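Local coordinates for protein probable dehydrogenase (Bordetella bronchiseptica, PDB 3MOI) that is a probable dehydrogenase of the GFO/IDH/MocA family, which presumably oxidises or reduces its substrate with a nicotinamide adenine dinucleotide cofactor bound to its Rossmann domain, at residues P51-L56 with M60-M65; V68-P73 with E79-A84. One frame throughout, in Å; residues are numbered along the deposited sequence.

Interaction 1. Residues P51-L56 with M60-M65; sequences PVFATL and MQHVQM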
ATOM      1  N   PRO A  51      34.557 -28.496 -16.395  1.00 32.43           N
ATOM      2  CA  PRO A  51      34.003 -29.218 -17.533  1.00 32.03           C
ATOM      3  C   PRO A  51      32.561 -28.768 -17.760  1.00 32.03           C
ATOM      4  O   PRO A  51      31.907 -28.527 -16.800  1.00 33.41           O
ATOM      5  CB  PRO A  51      34.017 -30.678 -17.076  1.00 31.99           C
ATOM      6  CG  PRO A  51      34.058 -30.687 -15.586  1.00 31.31           C
ATOM      7  CD  PRO A  51      34.573 -29.326 -15.157  1.00 32.85           C
ATOM      8  N   VAL A  52      32.083 -28.668 -18.999  1.00 31.35           N
ATOM      9  CA  VAL A  52      30.699 -28.338 -19.281  1.00 31.27           C
ATOM     10  C   VAL A  52      30.051 -29.346 -20.218  1.00 31.78           C
ATOM     11  O   VAL A  52      30.751 -30.174 -20.778  1.00 32.12           O
ATOM     12  CB  VAL A  52      30.611 -26.995 -19.887  1.00 31.17           C
ATOM     13  CG1 VAL A  52      31.139 -25.964 -18.871  1.00 31.79           C
ATOM     14  CG2 VAL A  52      31.406 -26.981 -21.171  1.00 27.60           C
ATOM     15  N   PHE A  53      28.719 -29.292 -20.347  1.00 31.49           N
ATOM     16  CA  PHE A  53      27.903 -30.348 -20.969  1.00 31.79           C
ATOM     17  C   PHE A  53      26.626 -29.802 -21.610  1.00 33.56           C
ATOM     18  O   PHE A  53      26.129 -28.724 -21.281  1.00 33.65           O
ATOM     19  CB  PHE A  53      27.473 -31.403 -19.947  1.00 31.90           C
ATOM     20  CG  PHE A  53      28.599 -32.016 -19.244  1.00 29.97           C
ATOM     21  CD1 PHE A  53      29.204 -33.184 -19.754  1.00 26.84           C
ATOM     22  CD2 PHE A  53      29.146 -31.377 -18.122  1.00 26.38           C
ATOM     23  CE1 PHE A  53      30.319 -33.741 -19.124  1.00 24.55           C
ATOM     24  CE2 PHE A  53      30.265 -31.885 -17.513  1.00 29.10           C
ATOM     25  CZ  PHE A  53      30.874 -33.103 -18.014  1.00 26.09           C
ATOM     26  N   ALA A  54      26.101 -30.544 -22.571  1.00 35.35           N
ATOM     27  CA  ALA A  54      24.929 -30.057 -23.282  1.00 35.88           C
ATOM     28  C   ALA A  54      23.673 -30.492 -22.526  1.00 35.70           C
ATOM     29  O   ALA A  54      22.715 -29.848 -22.659  1.00 35.70           O
ATOM     30  CB  ALA A  54      24.914 -30.535 -24.739  1.00 35.23           C
ATOM     31  N   THR A  55      23.698 -31.573 -21.748  1.00 36.00           N
ATOM     32  CA  THR A  55      22.518 -32.037 -20.986  1.00 36.14           C
ATOM     33  C   THR A  55      22.822 -32.354 -19.522  1.00 36.25           C
ATOM     34  O   THR A  55      23.881 -32.897 -19.192  1.00 36.83           O
ATOM     35  CB  THR A  55      21.968 -33.358 -21.558  1.00 36.84           C
ATOM     36  OG1 THR A  55      22.967 -34.390 -21.411  1.00 37.38           O
ATOM     37  CG2 THR A  55      21.593 -33.233 -23.058  1.00 35.79           C
ATOM     38  N   LEU A  56      21.880 -32.066 -18.640  1.00 36.14           N
ATOM     39  CA  LEU A  56      21.951 -32.566 -17.259  1.00 35.72           C
ATOM     40  C   LEU A  56      22.417 -34.025 -17.170  1.00 35.18           C
ATOM     41  O   LEU A  56      23.282 -34.342 -16.375  1.00 34.78           O
ATOM     42  CB  LEU A  56      20.581 -32.440 -16.577  1.00 35.96           C
ATOM     43  CG  LEU A  56      20.465 -32.192 -15.051  1.00 37.99           C
ATOM     44  CD1 LEU A  56      19.072 -32.679 -14.581  1.00 33.03           C
ATOM     45  CD2 LEU A  56      21.582 -32.845 -14.210  1.00 38.20           C
ATOM     46  N   MET A  60      25.639 -35.388 -14.875  1.00 34.36           N
ATOM     47  CA  MET A  60      25.532 -36.300 -13.767  1.00 34.23           C
ATOM     48  C   MET A  60      26.322 -37.550 -13.953  1.00 34.72           C
ATOM     49  O   MET A  60      26.728 -38.136 -12.969  1.00 35.27           O
ATOM     50  CB  MET A  60      24.100 -36.666 -13.461  1.00 32.56           C
ATOM     51  CG  MET A  60      23.227 -35.434 -13.191  1.00 33.20           C
ATOM     52  SD  MET A  60      21.525 -35.888 -12.629  1.00 30.42           S
ATOM     53  CE  MET A  60      21.554 -34.403 -11.989  1.00 18.52           C
ATOM     54  N   GLN A  61      26.508 -37.994 -15.177  1.00 36.48           N
ATOM     55  CA  GLN A  61      27.317 -39.192 -15.423  1.00 38.77           C
ATOM     56  C   GLN A  61      28.814 -38.926 -15.259  1.00 37.58           C
ATOM     57  O   GLN A  61      29.540 -39.872 -14.945  1.00 36.31           O
ATOM     58  CB  GLN A  61      27.081 -39.815 -16.824  1.00 40.75           C
ATOM     59  CG  GLN A  61      25.819 -40.749 -17.008  1.00 48.45           C
ATOM     60  CD  GLN A  61      25.166 -41.214 -15.667  1.00 57.39           C
ATOM     61  OE1 GLN A  61      25.621 -42.198 -15.061  1.00 61.31           O
ATOM     62  NE2 GLN A  61      24.105 -40.477 -15.195  1.00 61.85           N
ATOM     63  N   HIS A  62      29.258 -37.672 -15.467  1.00 36.72           N
ATOM     64  CA  HIS A  62      30.702 -37.388 -15.562  1.00 37.27           C
ATOM     65  C   HIS A  62      31.384 -36.610 -14.430  1.00 37.33           C
ATOM     66  O   HIS A  62      32.582 -36.511 -14.426  1.00 36.72           O
ATOM     67  CB  HIS A  62      31.007 -36.697 -16.901  1.00 37.23           C
ATOM     68  CG  HIS A  62      30.933 -37.626 -18.059  1.00 35.89           C
ATOM     69  ND1 HIS A  62      31.837 -38.641 -18.237  1.00 35.16           N
ATOM     70  CD2 HIS A  62      30.020 -37.749 -19.051  1.00 36.19           C
ATOM     71  CE1 HIS A  62      31.482 -39.356 -19.288  1.00 35.41           C
ATOM     72  NE2 HIS A  62      30.390 -38.828 -19.809  1.00 33.70           N
ATOM     73  N   VAL A  63      30.627 -36.004 -13.515  1.00 38.35           N
ATOM     74  CA  VAL A  63      31.236 -35.252 -12.418  1.00 37.93           C
ATOM     75  C   VAL A  63      30.623 -35.603 -11.065  1.00 38.44           C
ATOM     76  O   VAL A  63      29.402 -35.521 -10.901  1.00 39.94           O
ATOM     77  CB  VAL A  63      31.131 -33.764 -12.622  1.00 37.49           C
ATOM     78  CG1 VAL A  63      32.059 -33.079 -11.613  1.00 35.28           C
ATOM     79  CG2 VAL A  63      31.498 -33.373 -14.063  1.00 36.95           C
ATOM     80  N   GLN A  64      31.480 -35.993 -10.116  1.00 38.15           N
ATOM     81  CA  GLN A  64      31.132 -36.225  -8.710  1.00 37.50           C
ATOM     82  C   GLN A  64      30.560 -34.867  -8.294  1.00 37.25           C
ATOM     83  O   GLN A  64      31.196 -33.838  -8.536  1.00 37.61           O
ATOM     84  CB  GLN A  64      32.415 -36.644  -7.955  1.00 37.67           C
ATOM     85  CG  GLN A  64      32.341 -37.739  -6.853  1.00 38.16           C
ATOM     86  CD  GLN A  64      33.231 -38.970  -7.017  1.00 34.92           C
ATOM     87  OE1 GLN A  64      33.285 -39.464  -8.081  1.00 45.11           O
ATOM     88  NE2 GLN A  64      33.843 -39.531  -5.928  1.00 33.29           N
ATOM     89  N   MET A  65      29.293 -34.843  -7.837  1.00 37.09           N
ATOM     90  CA  MET A  65      28.678 -33.607  -7.329  1.00 35.94           C
ATOM     91  C   MET A  65      27.646 -33.891  -6.205  1.00 36.02           C
ATOM     92  O   MET A  65      27.185 -35.026  -6.061  1.00 35.41           O
ATOM     93  CB  MET A  65      28.210 -32.637  -8.483  1.00 36.12           C
ATOM     94  CG  MET A  65      26.865 -32.821  -9.209  1.00 36.08           C
ATOM     95  SD  MET A  65      26.626 -31.951 -10.859  1.00 27.37           S
ATOM     96  CE  MET A  65      26.186 -33.454 -11.621  1.00 34.32           C
TER

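Interaction 2. Residues V68-P73 with E79-A84; sequences VYIASP and EHVVQA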
ATOM      1  N   VAL A  68      22.561 -29.807  -7.448  1.00 35.00           N
ATOM      2  CA  VAL A  68      22.402 -29.121  -8.692  1.00 35.91           C
ATOM      3  C   VAL A  68      21.649 -27.805  -8.465  1.00 35.16           C
ATOM      4  O   VAL A  68      20.655 -27.767  -7.720  1.00 35.89           O
ATOM      5  CB  VAL A  68      21.637 -29.964  -9.722  1.00 36.12           C
ATOM      6  CG1 VAL A  68      21.740 -29.286 -11.041  1.00 38.21           C
ATOM      7  CG2 VAL A  68      22.297 -31.319  -9.909  1.00 38.98           C
ATOM      8  N   TYR A  69      22.113 -26.750  -9.101  1.00 33.97           N
ATOM      9  CA  TYR A  69      21.369 -25.519  -9.134  1.00 35.01           C
ATOM     10  C   TYR A  69      20.744 -25.473 -10.517  1.00 35.04           C
ATOM     11  O   TYR A  69      21.442 -25.502 -11.516  1.00 35.20           O
ATOM     12  CB  TYR A  69      22.252 -24.309  -8.850  1.00 35.10           C
ATOM     13  CG  TYR A  69      21.578 -22.978  -9.154  1.00 36.02           C
ATOM     14  CD1 TYR A  69      20.447 -22.542  -8.460  1.00 39.40           C
ATOM     15  CD2 TYR A  69      22.082 -22.144 -10.134  1.00 35.58           C
ATOM     16  CE1 TYR A  69      19.834 -21.299  -8.775  1.00 39.54           C
ATOM     17  CE2 TYR A  69      21.473 -20.948 -10.457  1.00 33.16           C
ATOM     18  CZ  TYR A  69      20.393 -20.519  -9.788  1.00 37.29           C
ATOM     19  OH  TYR A  69      19.890 -19.308 -10.171  1.00 39.92           O
ATOM     20  N   ILE A  70      19.422 -25.495 -10.555  1.00 34.65           N
ATOM     21  CA  ILE A  70      18.667 -25.681 -11.794  1.00 34.13           C
ATOM     22  C   ILE A  70      18.100 -24.337 -12.195  1.00 33.69           C
ATOM     23  O   ILE A  70      17.201 -23.875 -11.529  1.00 33.75           O
ATOM     24  CB  ILE A  70      17.471 -26.675 -11.596  1.00 34.24           C
ATOM     25  CG1 ILE A  70      18.002 -28.112 -11.377  1.00 32.87           C
ATOM     26  CG2 ILE A  70      16.517 -26.632 -12.791  1.00 31.75           C
ATOM     27  CD1 ILE A  70      16.908 -29.110 -10.951  1.00 29.20           C
ATOM     28  N   ALA A  71      18.673 -23.706 -13.228  1.00 33.01           N
ATOM     29  CA  ALA A  71      18.258 -22.406 -13.683  1.00 32.37           C
ATOM     30  C   ALA A  71      17.860 -22.465 -15.139  1.00 31.95           C
ATOM     31  O   ALA A  71      17.994 -21.475 -15.855  1.00 30.73           O
ATOM     32  CB  ALA A  71      19.380 -21.370 -13.494  1.00 32.06           C
ATOM     33  N   SER A  72      17.345 -23.607 -15.563  1.00 31.62           N
ATOM     34  CA  SER A  72      16.860 -23.751 -16.927  1.00 32.38           C
ATOM     35  C   SER A  72      15.548 -23.032 -17.088  1.00 32.34           C
ATOM     36  O   SER A  72      14.904 -22.742 -16.124  1.00 33.14           O
ATOM     37  CB  SER A  72      16.663 -25.219 -17.242  1.00 32.66           C
ATOM     38  OG  SER A  72      16.114 -25.877 -16.143  1.00 34.71           O
ATOM     39  N   PRO A  73      15.119 -22.767 -18.320  1.00 33.14           N
ATOM     40  CA  PRO A  73      13.738 -22.203 -18.494  1.00 33.04           C
ATOM     41  C   PRO A  73      12.674 -23.062 -17.792  1.00 34.12           C
ATOM     42  O   PRO A  73      12.745 -24.281 -17.873  1.00 33.78           O
ATOM     43  CB  PRO A  73      13.522 -22.258 -19.996  1.00 32.69           C
ATOM     44  CG  PRO A  73      14.933 -22.493 -20.623  1.00 33.14           C
ATOM     45  CD  PRO A  73      15.729 -23.208 -19.590  1.00 32.50           C
ATOM     46  N   GLU A  79      11.293 -31.998 -15.402  1.00 33.41           N
ATOM     47  CA  GLU A  79      12.141 -33.137 -15.745  1.00 34.80           C
ATOM     48  C   GLU A  79      13.556 -32.960 -15.185  1.00 33.20           C
ATOM     49  O   GLU A  79      14.202 -33.920 -14.862  1.00 31.48           O
ATOM     50  CB  GLU A  79      12.197 -33.379 -17.264  1.00 36.14           C
ATOM     51  CG  GLU A  79      12.923 -32.258 -18.035  1.00 39.62           C
ATOM     52  CD  GLU A  79      12.712 -32.349 -19.558  1.00 45.35           C
ATOM     53  OE1 GLU A  79      13.691 -32.912 -20.201  1.00 46.31           O
ATOM     54  OE2 GLU A  79      11.599 -31.874 -20.069  1.00 39.97           O
ATOM     55  N   HIS A  80      14.015 -31.728 -15.069  1.00 32.39           N
ATOM     56  CA  HIS A  80      15.355 -31.514 -14.516  1.00 32.81           C
ATOM     57  C   HIS A  80      15.356 -31.930 -13.032  1.00 31.57           C
ATOM     58  O   HIS A  80      16.266 -32.576 -12.543  1.00 31.19           O
ATOM     59  CB  HIS A  80      15.831 -30.052 -14.712  1.00 33.47           C
ATOM     60  CG  HIS A  80      16.408 -29.746 -16.065  1.00 33.60           C
ATOM     61  ND1 HIS A  80      16.645 -28.445 -16.492  1.00 35.78           N
ATOM     62  CD2 HIS A  80      16.835 -30.558 -17.067  1.00 34.15           C
ATOM     63  CE1 HIS A  80      17.188 -28.478 -17.702  1.00 37.73           C
ATOM     64  NE2 HIS A  80      17.312 -29.747 -18.076  1.00 37.07           N
ATOM     65  N   VAL A  81      14.271 -31.636 -12.335  1.00 30.68           N
ATOM     66  CA  VAL A  81      14.177 -31.988 -10.932  1.00 29.14           C
ATOM     67  C   VAL A  81      14.032 -33.483 -10.732  1.00 30.59           C
ATOM     68  O   VAL A  81      14.695 -34.081  -9.857  1.00 31.61           O
ATOM     69  CB  VAL A  81      13.060 -31.194 -10.256  1.00 29.00           C
ATOM     70  CG1 VAL A  81      12.532 -31.939  -9.034  1.00 23.78           C
ATOM     71  CG2 VAL A  81      13.586 -29.759  -9.919  1.00 25.45           C
ATOM     72  N   VAL A  82      13.187 -34.119 -11.525  1.00 31.07           N
ATOM     73  CA  VAL A  82      13.101 -35.559 -11.455  1.00 31.49           C
ATOM     74  C   VAL A  82      14.421 -36.213 -11.767  1.00 32.69           C
ATOM     75  O   VAL A  82      14.852 -37.143 -11.114  1.00 33.78           O
ATOM     76  CB  VAL A  82      12.037 -36.074 -12.407  1.00 32.41           C
ATOM     77  CG1 VAL A  82      12.117 -37.607 -12.532  1.00 29.38           C
ATOM     78  CG2 VAL A  82      10.660 -35.550 -11.896  1.00 30.10           C
ATOM     79  N   GLN A  83      15.093 -35.727 -12.771  1.00 33.97           N
ATOM     80  CA  GLN A  83      16.324 -36.364 -13.151  1.00 35.04           C
ATOM     81  C   GLN A  83      17.360 -36.247 -12.030  1.00 35.14           C
ATOM     82  O   GLN A  83      18.014 -37.244 -11.683  1.00 35.90           O
ATOM     83  CB  GLN A  83      16.900 -35.729 -14.403  1.00 35.43           C
ATOM     84  CG  GLN A  83      16.400 -36.235 -15.683  1.00 37.37           C
ATOM     85  CD  GLN A  83      16.945 -35.391 -16.800  1.00 40.15           C
ATOM     86  OE1 GLN A  83      18.023 -35.640 -17.286  1.00 47.50           O
ATOM     87  NE2 GLN A  83      16.236 -34.361 -17.165  1.00 41.72           N
ATOM     88  N   ALA A  84      17.523 -35.056 -11.460  1.00 34.63           N
ATOM     89  CA  ALA A  84      18.514 -34.915 -10.383  1.00 34.31           C
ATOM     90  C   ALA A  84      18.154 -35.786  -9.189  1.00 34.14           C
ATOM     91  O   ALA A  84      19.019 -36.439  -8.618  1.00 32.84           O
ATOM     92  CB  ALA A  84      18.664 -33.484  -9.954  1.00 34.04           C
TER

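Interaction 1. Residues P51-L56 with M60-M65
The backbone N of Met60 donates to the O of Leu56 at 3.0 Å. This is the i to i+4 bond of the first turn of helix 56-62. Thr55 stands at the N-cap of that helix, and its OG1 bonds to the carboxylate of Glu58. The side chains of Leu56 and Met60 also meet here, but their modelled separation is too short to be trusted.

The second part of the contact is apolar and centres on the ring of Phe53. Its CG lies anti to the carbonyl carbon, and this chi1 of -56° sets the ring against His62 and Val63, at the end of the helix. Ring atom CE1 of Phe53 lies 3.8 Å from CB of His62. On the other side of CZ, CE2 of Phe53 lies 4.0 Å from CG2 of Val63. The same Val63 methyl reaches CG of Pro51, also at 4.0 Å. One valine branch thus touches both the proline and the phenylalanine. Val63 is where the chain leaves helical geometry.

The contact belongs to the outer part of the Rossmann domain. Strand 52-53 is an edge strand of the parallel sheet within this chain. Phe53 and Val63 both pack on neighbouring strand 28-34, while Leu56 and Met60 lean on helix 77-86.

Interaction 2. Residues V68-P73 with E79-A84
Ser72 and His80 join the two arms of a beta-alpha-beta unit in the Rossmann fold, made of strand 67-70, helix 77-86 and strand 90-93. Strand 68-70 and helix 79-84 run nearly antiparallel, at 171°, with their axes 9.9 Å apart at the closest.

The packed part is apolar and largely buried. Ile70 has the largest share, through two branches. Its CD1 lies 3.5 Å from CG2 of Val81, and the two side chains cross at about a right angle. Its CG2 lies 4.0 Å from CB of His80. Further toward the start of the strand the packing is looser, with CG2 of Val68 4.2 Å from CB of Ala84. Val81 also touches Val93 of the next strand, and Met60 of helix 56-62 covers Val68 and Ala84.

The start of the helix segment is looser, and Glu79 there is exposed. Its backbone O takes two donors from Gln83, the backbone N and the side-chain NE2, which come from opposite faces of the carbonyl plane. Gln83 is itself partly covered by Leu56. NE2 of Gln83 also lies at the edge of the His80 ring, in its plane.

Past the end of the strand, Ser72 turns its OG between its own backbone N and carbonyl carbon (chi1 40°). There OG of Ser72 hydrogen-bonds ND1 of His80 at 2.6 Å, meeting the imidazole at its edge.

In the fold
From the N terminus, the chain first forms strands 3-8 and 28-34 of the parallel sheet. It then reaches interaction 1, which closes a short loop over helix 56-62 and brings its C-terminal end back against strand 52-53. Interaction 2 follows in series. It folds helix 77-86 back on strand 67-70, near the middle of the same sheet. The two loops neither nest nor cross. Their centres are about 12 Å apart, and they touch through side chains of helix 56-62. CD1 of Leu56 lies 3.5 Å from O of His80, and Met60 packs against Val68 and Ala84. Helix 56-62 thus ties the sheet's edge to its interior.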